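Local coordinates for protein polyhedrin (Orgyia pseudotsugata cypovirus 5, PDB 5A8U) that forms the crystalline occlusion bodies (polyhedra) that shield the virus from the outside environment until insect larvae ingest them, at residues K231-E235 against N236-P240; V84-Q87 against H88-R92; G3-D6 against A7-L10; L149-A152 against A153-I157. All coordinates share one frame; numbering follows the deposited sequence.

Contact 1. Residues K231-E235 against N236-P240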
# COMPACT_ATOMS: atom_id res chain seq x y z
N LYS A 231 26.55 -8.37 8.93
CA LYS A 231 27.67 -8.68 8.05
C LYS A 231 27.18 -9.22 6.71
O LYS A 231 27.58 -8.74 5.64
CB LYS A 231 28.59 -9.68 8.76
CG LYS A 231 29.84 -10.07 7.98
CD LYS A 231 29.58 -11.24 7.07
CE LYS A 231 30.91 -11.80 6.55
NZ LYS A 231 30.67 -12.70 5.39
N VAL A 232 26.29 -10.20 6.77
CA VAL A 232 25.74 -10.78 5.56
C VAL A 232 24.87 -9.78 4.77
O VAL A 232 24.94 -9.71 3.55
CB VAL A 232 24.94 -12.07 5.89
CG1 VAL A 232 24.26 -12.60 4.63
CG2 VAL A 232 25.89 -13.11 6.50
N ALA A 233 24.05 -9.02 5.47
CA ALA A 233 23.25 -7.99 4.82
C ALA A 233 24.11 -7.02 4.02
O ALA A 233 23.78 -6.67 2.89
CB ALA A 233 22.44 -7.22 5.86
N VAL A 234 25.20 -6.56 4.63
CA VAL A 234 26.05 -5.57 3.97
C VAL A 234 26.69 -6.15 2.71
O VAL A 234 26.71 -5.51 1.66
CB VAL A 234 27.10 -5.00 4.93
CG1 VAL A 234 28.12 -4.20 4.17
CG2 VAL A 234 26.41 -4.12 5.97
N GLU A 235 27.23 -7.36 2.79
CA GLU A 235 27.93 -7.89 1.62
C GLU A 235 27.00 -8.32 0.50
O GLU A 235 27.35 -8.17 -0.66
CB GLU A 235 28.90 -9.02 1.99
CG GLU A 235 28.24 -10.33 2.36
CD GLU A 235 29.28 -11.35 2.83
OE1 GLU A 235 30.32 -10.93 3.37
OE2 GLU A 235 29.05 -12.57 2.63
N ASN A 236 25.82 -8.82 0.83
CA ASN A 236 24.92 -9.34 -0.19
C ASN A 236 23.80 -8.42 -0.69
O ASN A 236 23.25 -8.65 -1.76
CB ASN A 236 24.36 -10.72 0.22
CG ASN A 236 25.44 -11.79 0.20
OD1 ASN A 236 26.49 -11.63 -0.45
ND2 ASN A 236 25.20 -12.88 0.92
N PHE A 237 23.51 -7.37 0.06
CA PHE A 237 22.51 -6.40 -0.37
C PHE A 237 23.08 -4.99 -0.49
O PHE A 237 23.12 -4.43 -1.59
CB PHE A 237 21.27 -6.40 0.56
CG PHE A 237 20.25 -5.37 0.17
CD1 PHE A 237 19.53 -5.51 -1.01
CD2 PHE A 237 20.08 -4.22 0.92
CE1 PHE A 237 18.61 -4.55 -1.41
CE2 PHE A 237 19.15 -3.24 0.53
CZ PHE A 237 18.43 -3.39 -0.64
N PHE A 238 23.51 -4.39 0.62
CA PHE A 238 23.88 -2.97 0.58
C PHE A 238 25.06 -2.67 -0.31
O PHE A 238 25.01 -1.77 -1.15
CB PHE A 238 24.16 -2.42 1.99
CG PHE A 238 22.93 -2.31 2.82
CD1 PHE A 238 22.07 -1.23 2.67
CD2 PHE A 238 22.58 -3.32 3.72
CE1 PHE A 238 20.91 -1.13 3.42
CE2 PHE A 238 21.41 -3.22 4.47
CZ PHE A 238 20.58 -2.13 4.32
N GLN A 239 26.15 -3.40 -0.13
CA GLN A 239 27.32 -3.10 -0.94
C GLN A 239 27.09 -3.19 -2.45
O GLN A 239 27.37 -2.23 -3.16
CB GLN A 239 28.55 -3.89 -0.46
CG GLN A 239 29.26 -3.10 0.61
CD GLN A 239 30.43 -3.80 1.24
OE1 GLN A 239 30.71 -4.97 0.96
NE2 GLN A 239 31.13 -3.08 2.12
N PRO A 240 26.54 -4.31 -2.94
CA PRO A 240 26.32 -4.41 -4.39
C PRO A 240 25.32 -3.37 -4.95
O PRO A 240 25.44 -3.02 -6.13
CB PRO A 240 25.76 -5.82 -4.57
CG PRO A 240 26.21 -6.57 -3.33
CD PRO A 240 26.25 -5.56 -2.23

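Contact 2. Residues V84-Q87 against H88-R92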
# COMPACT_ATOMS: atom_id res chain seq x y z
N VAL A 84 -0.78 -12.91 18.82
CA VAL A 84 -1.81 -11.90 19.05
C VAL A 84 -1.89 -11.46 20.51
O VAL A 84 -2.03 -10.26 20.79
CB VAL A 84 -3.20 -12.37 18.55
CG1 VAL A 84 -3.66 -13.61 19.32
CG2 VAL A 84 -4.21 -11.22 18.66
N GLU A 85 -1.79 -12.41 21.44
CA GLU A 85 -1.88 -12.08 22.86
C GLU A 85 -0.75 -11.12 23.26
O GLU A 85 -0.97 -10.15 23.98
CB GLU A 85 -1.83 -13.34 23.71
CG GLU A 85 -2.71 -14.48 23.17
CD GLU A 85 -1.90 -15.58 22.46
OE1 GLU A 85 -1.36 -15.34 21.34
OE2 GLU A 85 -1.81 -16.69 23.03
N HIS A 86 0.45 -11.43 22.79
CA HIS A 86 1.60 -10.55 22.97
C HIS A 86 1.34 -9.15 22.39
O HIS A 86 1.58 -8.13 23.06
CB HIS A 86 2.85 -11.22 22.36
CG HIS A 86 4.10 -10.40 22.48
ND1 HIS A 86 4.86 -10.37 23.64
CD2 HIS A 86 4.74 -9.60 21.59
CE1 HIS A 86 5.90 -9.57 23.46
NE2 HIS A 86 5.85 -9.09 22.23
N GLN A 87 0.83 -9.08 21.16
CA GLN A 87 0.57 -7.80 20.51
C GLN A 87 -0.45 -6.98 21.31
O GLN A 87 -0.29 -5.77 21.50
CB GLN A 87 0.09 -8.01 19.06
CG GLN A 87 0.99 -8.94 18.24
CD GLN A 87 2.45 -8.50 18.23
OE1 GLN A 87 2.75 -7.30 18.22
NE2 GLN A 87 3.36 -9.48 18.25
N HIS A 88 -1.48 -7.66 21.81
CA HIS A 88 -2.46 -7.00 22.68
C HIS A 88 -1.85 -6.38 23.93
O HIS A 88 -2.27 -5.31 24.35
CB HIS A 88 -3.59 -7.95 23.05
CG HIS A 88 -4.53 -8.24 21.92
ND1 HIS A 88 -4.44 -7.63 20.69
CD2 HIS A 88 -5.58 -9.10 21.84
CE1 HIS A 88 -5.39 -8.10 19.90
NE2 HIS A 88 -6.10 -8.98 20.57
N GLY A 89 -0.84 -7.04 24.51
CA GLY A 89 -0.14 -6.54 25.69
C GLY A 89 0.76 -5.36 25.35
O GLY A 89 1.12 -4.59 26.23
N LEU A 90 1.12 -5.21 24.08
CA LEU A 90 1.86 -4.02 23.66
C LEU A 90 0.94 -2.85 23.37
O LEU A 90 1.24 -1.70 23.70
CB LEU A 90 2.70 -4.31 22.42
CG LEU A 90 3.75 -5.41 22.60
CD1 LEU A 90 4.60 -5.47 21.36
CD2 LEU A 90 4.64 -5.11 23.83
N ILE A 91 -0.20 -3.14 22.74
CA ILE A 91 -1.19 -2.11 22.43
C ILE A 91 -1.65 -1.37 23.69
O ILE A 91 -1.77 -0.15 23.70
CB ILE A 91 -2.41 -2.74 21.72
CG1 ILE A 91 -2.04 -3.10 20.28
CG2 ILE A 91 -3.62 -1.82 21.76
CD1 ILE A 91 -2.92 -4.19 19.68
N ARG A 92 -1.92 -2.14 24.74
CA ARG A 92 -2.43 -1.57 25.98
C ARG A 92 -1.71 -2.21 27.16
O ARG A 92 -1.64 -3.45 27.25
CB ARG A 92 -3.92 -1.88 26.11
CG ARG A 92 -4.55 -1.41 27.43
CD ARG A 92 -5.13 -0.00 27.30
NE ARG A 92 -4.13 1.07 27.23
CZ ARG A 92 -3.88 1.79 26.14
NH1 ARG A 92 -4.53 1.53 25.01
NH2 ARG A 92 -2.98 2.77 26.17

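Contact 3. Residues G3-D6 against A7-L10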
# COMPACT_ATOMS: atom_id res chain seq x y z
N GLY A 3 50.63 13.29 -24.53
CA GLY A 3 49.74 12.53 -23.70
C GLY A 3 49.19 11.50 -24.65
O GLY A 3 48.43 11.81 -25.56
N LEU A 4 49.59 10.26 -24.43
CA LEU A 4 49.16 9.16 -25.29
C LEU A 4 47.71 8.76 -25.07
O LEU A 4 47.02 8.36 -26.01
CB LEU A 4 50.10 7.96 -25.14
CG LEU A 4 51.43 8.12 -25.91
CD1 LEU A 4 51.20 8.69 -27.30
CD2 LEU A 4 52.40 8.99 -25.13
N ASP A 5 47.25 8.83 -23.82
CA ASP A 5 45.93 8.28 -23.50
C ASP A 5 44.98 9.29 -22.85
O ASP A 5 44.09 8.91 -22.08
CB ASP A 5 46.01 6.99 -22.67
CG ASP A 5 46.66 7.18 -21.31
OD1 ASP A 5 46.88 8.34 -20.88
OD2 ASP A 5 46.97 6.15 -20.66
N ASP A 6 45.16 10.56 -23.17
CA ASP A 6 44.28 11.60 -22.66
C ASP A 6 42.80 11.38 -23.05
O ASP A 6 41.90 11.73 -22.29
CB ASP A 6 44.76 12.99 -23.11
CG ASP A 6 46.04 13.42 -22.40
OD1 ASP A 6 46.36 12.85 -21.33
OD2 ASP A 6 46.72 14.33 -22.92
N ALA A 7 42.56 10.80 -24.22
CA ALA A 7 41.17 10.56 -24.65
C ALA A 7 40.49 9.49 -23.77
O ALA A 7 39.32 9.62 -23.40
CB ALA A 7 41.12 10.17 -26.11
N GLN A 8 41.23 8.43 -23.47
CA GLN A 8 40.71 7.39 -22.58
C GLN A 8 40.49 7.96 -21.18
O GLN A 8 39.50 7.67 -20.52
CB GLN A 8 41.67 6.20 -22.52
CG GLN A 8 41.23 5.11 -21.53
CD GLN A 8 42.06 3.87 -21.65
OE1 GLN A 8 43.26 3.94 -21.90
NE2 GLN A 8 41.41 2.70 -21.52
N TYR A 9 41.44 8.77 -20.73
CA TYR A 9 41.32 9.44 -19.43
C TYR A 9 40.07 10.32 -19.39
O TYR A 9 39.30 10.23 -18.45
CB TYR A 9 42.57 10.28 -19.16
CG TYR A 9 42.49 11.13 -17.91
CD1 TYR A 9 42.43 10.56 -16.65
CD2 TYR A 9 42.47 12.52 -18.00
CE1 TYR A 9 42.36 11.34 -15.51
CE2 TYR A 9 42.40 13.31 -16.87
CZ TYR A 9 42.35 12.72 -15.62
OH TYR A 9 42.28 13.51 -14.49
N LEU A 10 39.88 11.16 -20.42
CA LEU A 10 38.74 12.09 -20.43
C LEU A 10 37.42 11.34 -20.44
O LEU A 10 36.46 11.73 -19.76
CB LEU A 10 38.80 13.07 -21.61
CG LEU A 10 37.66 14.11 -21.60
CD1 LEU A 10 37.67 14.91 -20.30
CD2 LEU A 10 37.73 15.04 -22.82
O HOH W 1 44.41 9.80 -26.35

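Contact 4. Residues L149-A152 against A153-I157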
# COMPACT_ATOMS: atom_id res chain seq x y z
N LEU A 149 -0.73 15.99 17.40
CA LEU A 149 -0.13 16.76 16.33
C LEU A 149 0.57 15.79 15.40
O LEU A 149 1.55 15.15 15.79
CB LEU A 149 0.88 17.75 16.93
CG LEU A 149 1.76 18.59 16.01
CD1 LEU A 149 0.93 19.50 15.13
CD2 LEU A 149 2.77 19.39 16.84
N LEU A 150 0.09 15.67 14.16
CA LEU A 150 0.68 14.71 13.23
C LEU A 150 1.95 15.22 12.54
O LEU A 150 2.75 14.42 12.07
CB LEU A 150 -0.33 14.18 12.20
CG LEU A 150 -1.47 13.37 12.81
CD1 LEU A 150 -2.31 12.68 11.72
CD2 LEU A 150 -0.91 12.34 13.77
N ASN A 151 2.14 16.53 12.50
CA ASN A 151 3.37 17.10 11.96
C ASN A 151 4.03 17.97 13.02
O ASN A 151 3.72 19.15 13.15
CB ASN A 151 3.08 17.91 10.70
CG ASN A 151 2.74 17.03 9.52
OD1 ASN A 151 3.44 16.05 9.23
ND2 ASN A 151 1.65 17.35 8.85
N ALA A 152 4.93 17.36 13.79
CA ALA A 152 5.60 18.03 14.90
C ALA A 152 6.98 18.52 14.49
O ALA A 152 7.57 18.03 13.52
CB ALA A 152 5.70 17.09 16.10
N ALA A 153 7.52 19.49 15.23
CA ALA A 153 8.86 19.99 14.95
C ALA A 153 9.90 18.86 14.92
O ALA A 153 10.82 18.87 14.09
CB ALA A 153 9.27 21.05 15.98
N GLU A 154 9.72 17.90 15.82
CA GLU A 154 10.68 16.83 16.02
C GLU A 154 10.68 15.77 14.92
O GLU A 154 11.58 14.92 14.86
CB GLU A 154 10.45 16.16 17.39
CG GLU A 154 10.77 17.07 18.58
CD GLU A 154 9.58 17.91 19.04
OE1 GLU A 154 8.53 17.94 18.36
OE2 GLU A 154 9.71 18.55 20.11
N ASP A 155 9.70 15.83 14.03
CA ASP A 155 9.69 14.92 12.89
C ASP A 155 10.85 15.27 11.97
O ASP A 155 11.28 14.45 11.18
CB ASP A 155 8.39 15.05 12.09
CG ASP A 155 7.16 14.73 12.90
OD1 ASP A 155 7.27 14.09 13.97
OD2 ASP A 155 6.06 15.10 12.44
N ILE A 156 11.31 16.51 12.04
CA ILE A 156 12.36 17.01 11.17
C ILE A 156 13.67 16.56 11.78
O ILE A 156 14.24 17.25 12.63
CB ILE A 156 12.30 18.55 11.05
CG1 ILE A 156 10.94 18.97 10.47
CG2 ILE A 156 13.42 19.05 10.15
CD1 ILE A 156 10.71 18.45 9.05
N ILE A 157 14.13 15.40 11.34
CA ILE A 157 15.27 14.75 11.97
C ILE A 157 16.62 15.09 11.36
O ILE A 157 17.64 14.62 11.86
CB ILE A 157 15.13 13.21 11.94
CG1 ILE A 157 14.86 12.73 10.52
CG2 ILE A 157 14.07 12.76 12.94
CD1 ILE A 157 15.10 11.23 10.37

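Contact 1. Residues K231-E235 against N236-P240
Val234 and Gln239 meet on one flank of the C-terminal helix 230-241, their side chains crossing at a slant: Val234 CG1, anti to its own backbone N (chi1 169°), lies over a face of the Gln239 amide, 3.8 Å from Gln239 CD. On another flank Glu235 and Asn236 run side by side and point the same way, the carboxylate and amide planes 61° apart, with Glu235 CG 3.6 Å from Asn236 OD1. Asn236 ND2 also reaches back over one turn to Val232 CG1. Glu235 is held at its far end by a salt bridge from Lys231 NZ to Glu235 OE1 (2.7 Å), the ammonium coming from above the carboxylate plane. Phe237 CD2 stands 3.7 Å above the middle of the Phe238 ring, while Ala233 CB touches Phe238 CE2 at 4.4 Å. Both rings are buried: Phe237 stacks on Phe223 and lies on strand 43-50, Phe238 meets Tyr245 and lies on strand 30-37. The backbone widens here into a pi-type turn: Ala233 O takes Phe237 N (2.9 Å) and Phe238 N (3.2 Å) from opposite faces of its carbonyl plane. Pro240, which has no N-H to give, sets its CD against Glu235 O where the helix kinks. The phenylalanines and Ala233 thus give an apolar inner side; the outer side mixes valine methyls with amides and an ion pair in which Lys231 probably stabilises the Glu235 carboxylate.

Contact 2. Residues V84-Q87 against H88-R92
Val84 lays its CG2 over a face of the His88 ring, a CH-pi contact 3.8 Å from the ring centroid and 27° off the normal. The methyl sits anti to the backbone N of Val84, which swings it out beside the carbonyl. Val84 O covers the same face of the imidazole, displaced toward the rim, and also accepts His88 N at 2.8 Å, so the carbonyl and methyl of one residue together back the histidine. On another side of the helix, Leu90 CD1 lies between His86 NE2 (3.9 Å) and Gln87 OE1 (4.1 Å). Leu90 and Gln87 point the same way, whereas Leu90 passes His86 at a slant.

This is the short helix 84-91, and its last turn is tightening: Gln87 O holds Ile91 N in the usual i to i+4 bond at 2.9 Å but also takes Leu90 N, which lies well above the carbonyl plane. Arg92 is the first residue to leave helical geometry, though its N still bonds His88 O.

Beyond the first shell, polar partners fix the side chains that pack. His86 is gripped at both nitrogens, NE2 by Asp106 OD2 and ND1 by Ser99 OG. The Gln87 chain, bent at chi2 (-55°), brings NE2 back to Glu82 O and into the plane of the His86 ring at its edge. Tyr227 of the third subunit stacks on His88, and Arg92 NH1 donates to Asn236 O of that same neighbouring subunit.

Contact 3. Residues G3-D6 against A7-L10
Tyr9 presents the edge of its ring to Asp6 O, which lies near the ring plane, while Tyr9 CB rests 3.5 Å from that oxygen. With CG anti to the backbone N (chi1 174°), the phenol turns away from residues 3-6, and it is CB and the ring edge that stay near Asp6 O. The Gln8 chain is extended; its OE1 comes only to 4.2 Å from Asp5 CB, a loose apposition. Neither group makes a polar bond across the contact, so the backbone does the holding. Tyr9 N donates to Asp5 O at 3.0 Å in the carbonyl plane and nearly straight (165° at the hydrogen). Leu10 N reaches Asp6 O at 2.8 Å, and Leu10 CB sits against the same oxygen at 3.4 Å. Ahead of these bonds a water bridges Leu4 O and Ala7 N, donating to the first and accepting from the second, each at 3.0 Å. Asp5 occupies the N-cap position, yet its carboxylate makes no capping bond; the negative charges of Asp5 and Asp6 probably interact favourably with the positive end of the helix dipole. All of this is the exposed, water-assisted start of the N-terminal helix 6-21, which projects from the body of the chain and touches crystal neighbours, consistent with a role in lattice contacts, as for the N-terminal helix of other cypovirus polyhedrins.

Contact 4. Residues L149-A152 against A153-I157
Asp155 folds back on Ala152 in a reciprocal pair of bonds. Its OD2 accepts Ala152 N at 2.9 Å, the donor standing well above the carboxylate plane, and its backbone N donates to Ala152 O at 3.1 Å, from well above the carbonyl plane. A chi1 of -60°, which sets CG beside the backbone N of Asp155, turns the carboxylate toward the alanine. OD2 also comes within 3.4 Å of Asn151 CA. Asp155 OD1 forms a salt bridge with Arg134 NH2. Arg126 makes a long, weak ion pair to OD2 through NE and a hydrogen bond to Asn151 OD1 through NH2. The Arg134 salt bridge, with a weaker contribution from Arg126, probably favours the ionised form of this buried carboxylate. Within the turn, Ile156 N donates to Ala153 O at 3.2 Å. Glu154, bent at chi2, brings OE1 to 3.7 Å from Ala152 CB. Leu150 makes backbone bonds to the third subunit, so the loop also belongs to a subunit interface. Together the two bonds make a single 3-10 turn closed by an aspartate side chain that returns to the backbone N three residues earlier, resembling one half of a capping box.

The four contacts are spread over one chain without touching: contacts 1 and 4 lie on opposite sides of its centre, their centres 32 Å apart, and contact 3, at the end of the projecting helix, is 66 Å from contact 2 between centres. The trimer brings contacts 1, 2 and 4 to subunit boundaries. The centres of contacts 1 and 2 are 34 Å apart within the chain, yet they meet across the subunit boundary, where Asn236 O of one copy accepts Arg92 NH1 of another. Contacts 2 and 4, about 16 Å apart at their nearest atoms, both face the third subunit. Contact 3 touches no other chain of the trimer but reaches crystal neighbours, as residues of the other three also do, in keeping with a protein that builds crystalline occlusion bodies.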